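Local coordinates for protein acylphosphatase (Bacillus subtilis, PDB 3BR8) that catalyses the hydrolysis of acyl phosphates to a carboxylate and inorganic phosphate, at residues G16-V21 against V34-D39. Numbering follows the deposited sequence.
Sequences GFRYFV and VKNRDD. With PO4 (phosphate ion), chain B.
Val-34, on the strand that ends at Asn-36, fits its two methyls against the start of helix 17-27, whose 17-21 part runs nearly antiparallel to strand 34-36. Val-34 CG1 lies 3.7 Å from Arg-18 O and also meets Arg-18 CB; CG2, anti to the backbone N, lies between Val-21 CG1 and Arg-18 CG. Phe-86, on strand 86-88, touches both valines and extends this apolar patch. Two residues on, the CB of Asn-36 again points toward the helix. The Asn-36 amide stacks on the Arg-18 guanidinium, planes 13° apart, with ND2 over the centre of the group; Asn-36 OD1 rests on the aliphatic part, 3.4 Å from Arg-18 CD. The two groups share the phosphate: Asn-36 ND2 donates to O3 at 3.0 Å, while Arg-18 NE, turned to it by a bend at chi3 (-61°), donates to O4 at 2.7 Å and 163°, in the guanidinium plane. A water bridges Arg-18 NH1 and Asn-36 N. Replacing Arg-18 with an alanine would probably leave O4 without its charged partner and the Asn-36 amide without the flat group it stacks on. Gly-16 N, Phe-17 N and Arg-18 N, with Gly-14 N and Val-15 N, complete the grip. This phosphate-binding loop at a helix N-terminus, joined by the catalytic Arg-18 and Asn-36, is the acylphosphatase active site.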
# COMPACT_ATOMS: atom_id res chain seq x y z
N GLY A 16 3.36 -10.41 7.93
CA GLY A 16 4.26 -9.27 7.87
C GLY A 16 4.03 -8.37 6.66
O GLY A 16 4.95 -7.68 6.18
N PHE A 17 2.79 -8.33 6.18
CA PHE A 17 2.47 -7.54 4.98
C PHE A 17 2.49 -6.04 5.25
O PHE A 17 2.97 -5.26 4.41
CB PHE A 17 1.10 -7.95 4.40
CG PHE A 17 0.97 -7.72 2.91
CD1 PHE A 17 0.41 -6.55 2.40
CD2 PHE A 17 1.37 -8.71 2.02
CE1 PHE A 17 0.30 -6.38 1.00
CE2 PHE A 17 1.26 -8.54 0.66
CZ PHE A 17 0.74 -7.38 0.16
N ARG A 18 1.98 -5.62 6.40
CA ARG A 18 1.98 -4.19 6.70
C ARG A 18 3.40 -3.65 6.79
O ARG A 18 3.69 -2.60 6.22
CB ARG A 18 1.16 -3.89 7.96
CG ARG A 18 -0.34 -4.17 7.80
CD ARG A 18 -1.07 -4.11 9.12
NE ARG A 18 -0.55 -5.11 10.05
CZ ARG A 18 -0.94 -5.25 11.32
NH1 ARG A 18 -1.88 -4.45 11.83
NH2 ARG A 18 -0.39 -6.19 12.07
N TYR A 19 4.28 -4.37 7.47
CA TYR A 19 5.70 -4.01 7.52
C TYR A 19 6.31 -3.92 6.12
O TYR A 19 7.03 -2.96 5.80
CB TYR A 19 6.47 -5.03 8.36
CG TYR A 19 7.97 -5.00 8.13
CD1 TYR A 19 8.79 -4.08 8.79
CD2 TYR A 19 8.56 -5.89 7.23
CE1 TYR A 19 10.17 -4.06 8.55
CE2 TYR A 19 9.92 -5.87 6.98
CZ TYR A 19 10.72 -4.95 7.63
OH TYR A 19 12.06 -4.93 7.38
N PHE A 20 6.06 -4.92 5.28
CA PHE A 20 6.59 -4.93 3.92
C PHE A 20 6.13 -3.71 3.13
O PHE A 20 6.94 -3.05 2.48
CB PHE A 20 6.19 -6.22 3.21
CG PHE A 20 6.43 -6.18 1.73
CD1 PHE A 20 7.73 -6.21 1.24
CD2 PHE A 20 5.38 -6.08 0.84
CE1 PHE A 20 7.98 -6.15 -0.12
CE2 PHE A 20 5.62 -6.02 -0.52
CZ PHE A 20 6.92 -6.05 -1.00
N VAL A 21 4.83 -3.43 3.17
CA VAL A 21 4.28 -2.28 2.45
C VAL A 21 4.92 -0.99 2.96
O VAL A 21 5.27 -0.12 2.18
CB VAL A 21 2.76 -2.22 2.59
CG1 VAL A 21 2.19 -0.90 2.08
CG2 VAL A 21 2.11 -3.39 1.86
N VAL A 34 -1.03 2.02 5.74
CA VAL A 34 -1.46 0.66 5.48
C VAL A 34 -2.23 0.17 6.72
O VAL A 34 -1.87 0.50 7.86
CB VAL A 34 -0.26 -0.26 5.12
CG1 VAL A 34 0.76 -0.34 6.26
CG2 VAL A 34 -0.73 -1.64 4.71
N LYS A 35 -3.28 -0.60 6.49
CA LYS A 35 -4.18 -1.01 7.57
C LYS A 35 -4.84 -2.34 7.23
O LYS A 35 -5.31 -2.53 6.11
CB LYS A 35 -5.26 0.06 7.78
CG LYS A 35 -6.34 -0.27 8.80
CD LYS A 35 -7.28 0.90 8.94
CE LYS A 35 -8.54 0.55 9.71
NZ LYS A 35 -9.45 1.73 9.84
N ASN A 36 -4.88 -3.25 8.20
CA ASN A 36 -5.64 -4.48 8.04
C ASN A 36 -7.14 -4.23 8.20
O ASN A 36 -7.56 -3.56 9.14
CB ASN A 36 -5.19 -5.52 9.07
CG ASN A 36 -3.90 -6.22 8.68
OD1 ASN A 36 -3.39 -6.08 7.57
ND2 ASN A 36 -3.39 -7.01 9.61
N ARG A 37 -7.93 -4.78 7.28
CA ARG A 37 -9.39 -4.76 7.39
C ARG A 37 -9.85 -6.04 8.10
O ARG A 37 -9.19 -7.08 8.00
CB ARG A 37 -10.06 -4.66 6.01
CG ARG A 37 -9.62 -3.48 5.13
CD ARG A 37 -9.87 -2.11 5.75
NE ARG A 37 -11.24 -1.95 6.24
CZ ARG A 37 -11.72 -0.85 6.82
NH1 ARG A 37 -10.95 0.22 6.98
NH2 ARG A 37 -12.97 -0.82 7.26
N ASP A 38 -10.98 -5.98 8.79
CA ASP A 38 -11.44 -7.17 9.52
C ASP A 38 -12.03 -8.26 8.61
O ASP A 38 -12.44 -9.32 9.09
CB ASP A 38 -12.38 -6.80 10.70
CG ASP A 38 -13.69 -6.17 10.26
OD1 ASP A 38 -13.97 -6.11 9.05
OD2 ASP A 38 -14.44 -5.73 11.15
N ASP A 39 -12.06 -8.00 7.31
CA ASP A 39 -12.49 -9.00 6.32
C ASP A 39 -11.32 -9.67 5.58
O ASP A 39 -11.52 -10.38 4.60
CB ASP A 39 -13.49 -8.40 5.33
CG ASP A 39 -12.94 -7.19 4.57
OD1 ASP A 39 -13.75 -6.30 4.24
OD2 ASP A 39 -11.72 -7.13 4.27
P PO4 B . 0.47 -8.59 9.10
O1 PO4 B . 0.43 -9.13 7.67
O2 PO4 B . 1.50 -9.44 9.81
O3 PO4 B . -0.92 -8.77 9.69
O4 PO4 B . 0.94 -7.14 9.04
O HOH W 1 -3.88 -2.52 10.80